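Phosphate binding protein (Planctomyces limnophilus, PDB 4JWO) probably binds phosphate as the PstS-family receptor of a system that transports phosphate across the cytoplasmic membrane. Local coordinates at residues S96-E108 against T113-C127. Sequence-based numbering, arbitrary orientation. Where two conformers were deposited one is given.
Sequences SGTGGGFKKFIAE and TGASRPITEKEAAEC. With SO4 (sulfate ion), chain B.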
loop_
_atom_site.group_PDB
_atom_site.type_symbol
_atom_site.label_atom_id
_atom_site.label_comp_id
_atom_site.label_asym_id
_atom_site.label_seq_id
_atom_site.Cartn_x
_atom_site.Cartn_y
_atom_site.Cartn_z
ATOM N N SER A 96 9.033 -5.517 -9.657
ATOM C CA SER A 96 9.032 -4.747 -10.897
ATOM C C SER A 96 8.044 -3.586 -10.894
ATOM O O SER A 96 8.081 -2.735 -11.782
ATOM C CB SER A 96 8.736 -5.664 -12.085
ATOM O OG SER A 96 9.733 -6.660 -12.180
ATOM N N GLY A 97 7.163 -3.558 -9.899
ATOM C CA GLY A 97 6.106 -2.565 -9.826
ATOM C C GLY A 97 4.786 -3.195 -10.233
ATOM O O GLY A 97 4.767 -4.318 -10.723
ATOM N N THR A 98 3.684 -2.487 -10.032
ATOM C CA THR A 98 2.388 -3.038 -10.421
ATOM C C THR A 98 2.325 -3.203 -11.929
ATOM O O THR A 98 2.019 -4.284 -12.425
ATOM C CB THR A 98 1.215 -2.171 -9.947
ATOM O OG1 THR A 98 1.137 -2.207 -8.514
ATOM C CG2 THR A 98 -0.085 -2.702 -10.513
ATOM N N GLY A 99 2.633 -2.131 -12.652
ATOM C CA GLY A 99 2.600 -2.158 -14.102
ATOM C C GLY A 99 3.700 -3.029 -14.672
ATOM O O GLY A 99 3.482 -3.770 -15.634
ATOM N N GLY A 100 4.890 -2.934 -14.083
ATOM C CA GLY A 100 6.007 -3.765 -14.493
ATOM C C GLY A 100 5.692 -5.230 -14.268
ATOM O O GLY A 100 6.000 -6.072 -15.100
ATOM N N GLY A 101 5.062 -5.530 -13.134
ATOM C CA GLY A 101 4.652 -6.890 -12.837
ATOM C C GLY A 101 3.597 -7.405 -13.803
ATOM O O GLY A 101 3.646 -8.550 -14.238
ATOM N N PHE A 102 2.621 -6.562 -14.124
ATOM C CA PHE A 102 1.606 -6.949 -15.097
ATOM C C PHE A 102 2.211 -7.161 -16.487
ATOM O O PHE A 102 1.723 -7.988 -17.261
ATOM C CB PHE A 102 0.479 -5.910 -15.162
ATOM C CG PHE A 102 -0.620 -6.129 -14.152
ATOM C CD1 PHE A 102 -1.325 -7.325 -14.109
ATOM C CD2 PHE A 102 -0.972 -5.121 -13.274
ATOM C CE1 PHE A 102 -2.354 -7.511 -13.183
ATOM C CE2 PHE A 102 -2.001 -5.302 -12.346
ATOM C CZ PHE A 102 -2.685 -6.499 -12.307
ATOM N N LYS A 103 3.268 -6.413 -16.807
ATOM C CA LYS A 103 3.934 -6.541 -18.106
ATOM C C LYS A 103 4.572 -7.915 -18.249
ATOM O O LYS A 103 4.531 -8.520 -19.317
ATOM C CB LYS A 103 5.000 -5.451 -18.292
ATOM C CG LYS A 103 4.466 -4.076 -18.707
ATOM C CD LYS A 103 5.580 -3.027 -18.734
ATOM C CE LYS A 103 5.107 -1.705 -19.337
ATOM N NZ LYS A 103 6.207 -0.686 -19.379
ATOM N N LYS A 104 5.178 -8.395 -17.169
ATOM C CA LYS A 104 5.760 -9.728 -17.149
ATOM C C LYS A 104 4.680 -10.795 -17.059
ATOM O O LYS A 104 4.842 -11.902 -17.560
ATOM C CB LYS A 104 6.744 -9.874 -15.985
ATOM C CG LYS A 104 7.920 -8.912 -16.035
ATOM C CD LYS A 104 9.147 -9.519 -15.367
ATOM C CE LYS A 104 10.301 -8.531 -15.298
ATOM N NZ LYS A 104 11.529 -9.150 -14.719
ATOM N N PHE A 105 3.581 -10.449 -16.402
ATOM C CA PHE A 105 2.420 -11.319 -16.285
ATOM C C PHE A 105 1.846 -11.580 -17.668
ATOM O O PHE A 105 1.574 -12.719 -18.033
ATOM C CB PHE A 105 1.376 -10.624 -15.412
ATOM C CG PHE A 105 0.250 -11.516 -14.951
ATOM C CD1 PHE A 105 0.470 -12.511 -14.011
ATOM C CD2 PHE A 105 -1.038 -11.327 -15.429
ATOM C CE1 PHE A 105 -0.577 -13.311 -13.563
ATOM C CE2 PHE A 105 -2.091 -12.124 -14.986
ATOM C CZ PHE A 105 -1.859 -13.117 -14.050
ATOM N N ILE A 106 1.673 -10.508 -18.432
ATOM C CA ILE A 106 1.149 -10.595 -19.793
ATOM C C ILE A 106 2.135 -11.330 -20.708
ATOM O O ILE A 106 1.726 -12.091 -21.587
ATOM C CB ILE A 106 0.817 -9.188 -20.356
ATOM C CG1 ILE A 106 -0.406 -8.615 -19.639
ATOM C CG2 ILE A 106 0.567 -9.235 -21.858
ATOM C CD1 ILE A 106 -0.505 -7.100 -19.703
ATOM N N ALA A 107 3.429 -11.115 -20.484
ATOM C CA ALA A 107 4.467 -11.803 -21.254
ATOM C C ALA A 107 4.669 -13.249 -20.790
ATOM O O ALA A 107 5.498 -13.978 -21.347
ATOM C CB ALA A 107 5.781 -11.029 -21.190
ATOM N N GLU A 108 3.909 -13.648 -19.771
ATOM C CA GLU A 108 3.920 -15.011 -19.234
ATOM C C GLU A 108 5.288 -15.443 -18.719
ATOM O O GLU A 108 5.713 -16.579 -18.929
ATOM C CB GLU A 108 3.385 -16.008 -20.266
ATOM C CG GLU A 108 1.935 -15.746 -20.646
ATOM C CD GLU A 108 1.324 -16.870 -21.457
ATOM O OE1 GLU A 108 1.585 -16.941 -22.678
ATOM O OE2 GLU A 108 0.583 -17.686 -20.866
ATOM N N THR A 113 1.439 -12.097 -9.562
ATOM C CA THR A 113 1.844 -10.699 -9.504
ATOM C C THR A 113 1.038 -9.900 -8.475
ATOM O O THR A 113 -0.179 -10.069 -8.347
ATOM C CB THR A 113 1.843 -10.044 -10.910
ATOM O OG1 THR A 113 2.567 -8.808 -10.865
ATOM C CG2 THR A 113 0.426 -9.812 -11.414
ATOM N N GLY A 114 1.743 -9.059 -7.727
ATOM C CA GLY A 114 1.139 -8.230 -6.689
ATOM C C GLY A 114 0.823 -6.862 -7.259
ATOM O O GLY A 114 1.642 -6.286 -7.974
ATOM N N ALA A 115 -0.362 -6.339 -6.960
ATOM C CA ALA A 115 -0.799 -5.084 -7.556
ATOM C C ALA A 115 -1.328 -4.144 -6.493
ATOM O O ALA A 115 -2.068 -4.565 -5.603
ATOM C CB ALA A 115 -1.872 -5.344 -8.592
ATOM N N SER A 116 -0.949 -2.873 -6.588
ATOM C CA SER A 116 -1.460 -1.893 -5.635
ATOM C C SER A 116 -2.715 -1.228 -6.185
ATOM O O SER A 116 -3.254 -0.309 -5.586
ATOM C CB SER A 116 -0.405 -0.843 -5.318
ATOM O OG SER A 116 -0.111 -0.077 -6.464
ATOM N N ARG A 117 -3.182 -1.716 -7.324
ATOM C CA ARG A 117 -4.427 -1.252 -7.920
ATOM C C ARG A 117 -4.967 -2.412 -8.722
ATOM O O ARG A 117 -4.207 -3.308 -9.086
ATOM C CB ARG A 117 -4.162 -0.076 -8.860
ATOM C CG ARG A 117 -3.093 -0.371 -9.896
ATOM C CD ARG A 117 -3.293 0.409 -11.178
ATOM N NE ARG A 117 -2.176 0.199 -12.100
ATOM C CZ ARG A 117 -2.042 -0.867 -12.882
ATOM N NH1 ARG A 117 -2.964 -1.820 -12.858
ATOM N NH2 ARG A 117 -0.987 -0.981 -13.686
ATOM N N PRO A 118 -6.270 -2.402 -9.018
ATOM C CA PRO A 118 -6.800 -3.464 -9.874
ATOM C C PRO A 118 -6.165 -3.423 -11.262
ATOM O O PRO A 118 -5.737 -2.360 -11.724
ATOM C CB PRO A 118 -8.284 -3.118 -9.974
ATOM C CG PRO A 118 -8.570 -2.296 -8.764
ATOM C CD PRO A 118 -7.329 -1.492 -8.548
ATOM N N ILE A 119 -6.100 -4.581 -11.911
ATOM C CA ILE A 119 -5.719 -4.675 -13.312
ATOM C C ILE A 119 -6.520 -3.677 -14.153
ATOM O O ILE A 119 -7.717 -3.493 -13.930
ATOM C CB ILE A 119 -5.922 -6.125 -13.815
ATOM C CG1 ILE A 119 -5.300 -6.334 -15.194
ATOM C CG2 ILE A 119 -7.405 -6.535 -13.798
ATOM C CD1 ILE A 119 -5.423 -7.760 -15.664
ATOM N N THR A 120 -5.858 -3.011 -15.098
ATOM C CA THR A 120 -6.546 -2.037 -15.949
ATOM C C THR A 120 -7.321 -2.723 -17.065
ATOM O O THR A 120 -7.095 -3.895 -17.359
ATOM C CB THR A 120 -5.575 -1.019 -16.588
ATOM O OG1 THR A 120 -4.753 -1.688 -17.551
ATOM C CG2 THR A 120 -4.704 -0.358 -15.531
ATOM N N GLU A 121 -8.239 -1.982 -17.681
ATOM C CA GLU A 121 -8.964 -2.483 -18.839
ATOM C C GLU A 121 -7.990 -2.884 -19.931
ATOM O O GLU A 121 -8.175 -3.911 -20.576
ATOM C CB GLU A 121 -9.928 -1.431 -19.382
ATOM C CG GLU A 121 -11.222 -1.302 -18.602
ATOM C CD GLU A 121 -12.277 -0.538 -19.377
ATOM O OE1 GLU A 121 -13.223 -0.023 -18.743
ATOM O OE2 GLU A 121 -12.161 -0.458 -20.621
ATOM N N LYS A 122 -6.951 -2.077 -20.138
ATOM C CA LYS A 122 -5.975 -2.375 -21.185
ATOM C C LYS A 122 -5.169 -3.619 -20.836
ATOM O O LYS A 122 -4.956 -4.479 -21.685
ATOM C CB LYS A 122 -5.037 -1.191 -21.463
ATOM C CG LYS A 122 -4.065 -1.452 -22.613
ATOM C CD LYS A 122 -3.155 -0.261 -22.909
ATOM C CE LYS A 122 -2.197 -0.586 -24.056
ATOM N NZ LYS A 122 -1.254 0.527 -24.366
ATOM N N GLU A 123 -4.727 -3.715 -19.583
ATOM C CA GLU A 123 -4.001 -4.899 -19.139
ATOM C C GLU A 123 -4.887 -6.136 -19.201
ATOM O O GLU A 123 -4.446 -7.208 -19.602
ATOM C CB GLU A 123 -3.441 -4.703 -17.726
ATOM C CG GLU A 123 -2.265 -3.752 -17.657
ATOM C CD GLU A 123 -2.027 -3.210 -16.260
ATOM O OE1 GLU A 123 -2.944 -3.300 -15.410
ATOM O OE2 GLU A 123 -0.913 -2.690 -16.011
ATOM N N ALA A 124 -6.146 -5.983 -18.812
ATOM C CA ALA A 124 -7.091 -7.091 -18.883
ATOM C C ALA A 124 -7.300 -7.557 -20.323
ATOM O O ALA A 124 -7.352 -8.754 -20.592
ATOM C CB ALA A 124 -8.414 -6.699 -18.257
ATOM N N ALA A 125 -7.415 -6.605 -21.244
ATOM C CA ALA A 125 -7.596 -6.940 -22.653
ATOM C C ALA A 125 -6.354 -7.629 -23.215
ATOM O O ALA A 125 -6.468 -8.556 -24.014
ATOM C CB ALA A 125 -7.936 -5.699 -23.468
ATOM N N GLU A 126 -5.173 -7.179 -22.797
ATOM C CA GLU A 126 -3.925 -7.810 -23.235
ATOM C C GLU A 126 -3.862 -9.240 -22.720
ATOM O O GLU A 126 -3.379 -10.139 -23.405
ATOM C CB GLU A 126 -2.689 -7.019 -22.773
ATOM C CG GLU A 126 -2.487 -5.689 -23.485
ATOM C CD GLU A 126 -1.092 -5.109 -23.295
ATOM O OE1 GLU A 126 -0.124 -5.889 -23.150
ATOM O OE2 GLU A 126 -0.959 -3.866 -23.299
ATOM N N CYS A 127 -4.363 -9.443 -21.505
ATOM C CA CYS A 127 -4.444 -10.777 -20.927
ATOM C C CYS A 127 -5.385 -11.667 -21.730
ATOM O O CYS A 127 -5.007 -12.764 -22.146
ATOM C CB CYS A 127 -4.894 -10.707 -19.466
ATOM S SG CYS A 127 -3.585 -10.181 -18.340
HETATM S S SO4 B . 3.552 0.244 -7.420
HETATM O O1 SO4 B . 3.693 1.481 -6.661
HETATM O O2 SO4 B . 2.322 -0.450 -7.065
HETATM O O3 SO4 B . 3.501 0.581 -8.832
HETATM O O4 SO4 B . 4.696 -0.623 -7.116
HETATM O O HOH W 1 1.333 -6.415 -10.733
HETATM O O HOH W 2 1.247 -2.915 -17.412
#
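Thr113 lies against Gly101 and Phe105 where strand 113-115 runs roughly antiparallel (148°) to helix 98-106, a packing of helix on sheet within one lobe of a periplasmic-binding-protein fold. Thr113 turns its hydroxyl to the helix backbone at Gly101, a chi1 of -165° setting OG1 opposite N; the lack of a side chain there lets the strand come close, and CG2 is held over the face of the Phe105 ring. That OG1 donates to a water, which in turn donates to Thr98 O and Gly114 O and so ties strand to helix. Ala115, with a single methyl, touches both Thr98 CG2 and Phe102 CE2.

At Ser116 the contact reaches the anion site. Its backbone N gives Thr98 OG1 a nearly straight hydrogen bond (2.9 Å, 170°). Thr98 OG1 donates to O2 of a sulfate, as Ser116 OG does in one of its two conformers. Thr98 N bonds sulfate O3, and Ser68 and Ser69 add further bonds; the sulfate plausibly marks the phosphate site.

Arg117 spreads its guanidinium over Thr98 CG2, CZ 3.6 Å from that methyl and its plane 12° from the Phe102 ring, and meets the Glu123 carboxylate with two nitrogens, NH1 to OE1 and NH2 to OE2. Ile119 sets CG1 over the flat Phe102 face, 4.1 Å from the ring centroid. Glu123 N donates to Thr120 OG1 and Thr120 N to Glu123 OE1, a capping box; OE1 also lies 3.4 Å from Phe102 CD2, obliquely to the ring. Ile106 lies across Glu126, CD1 against Glu126 CB, and its CG1 is 3.8 Å from Cys127 SG; the same sulfur meets the edge of Phe105, 4.0 Å from CD2.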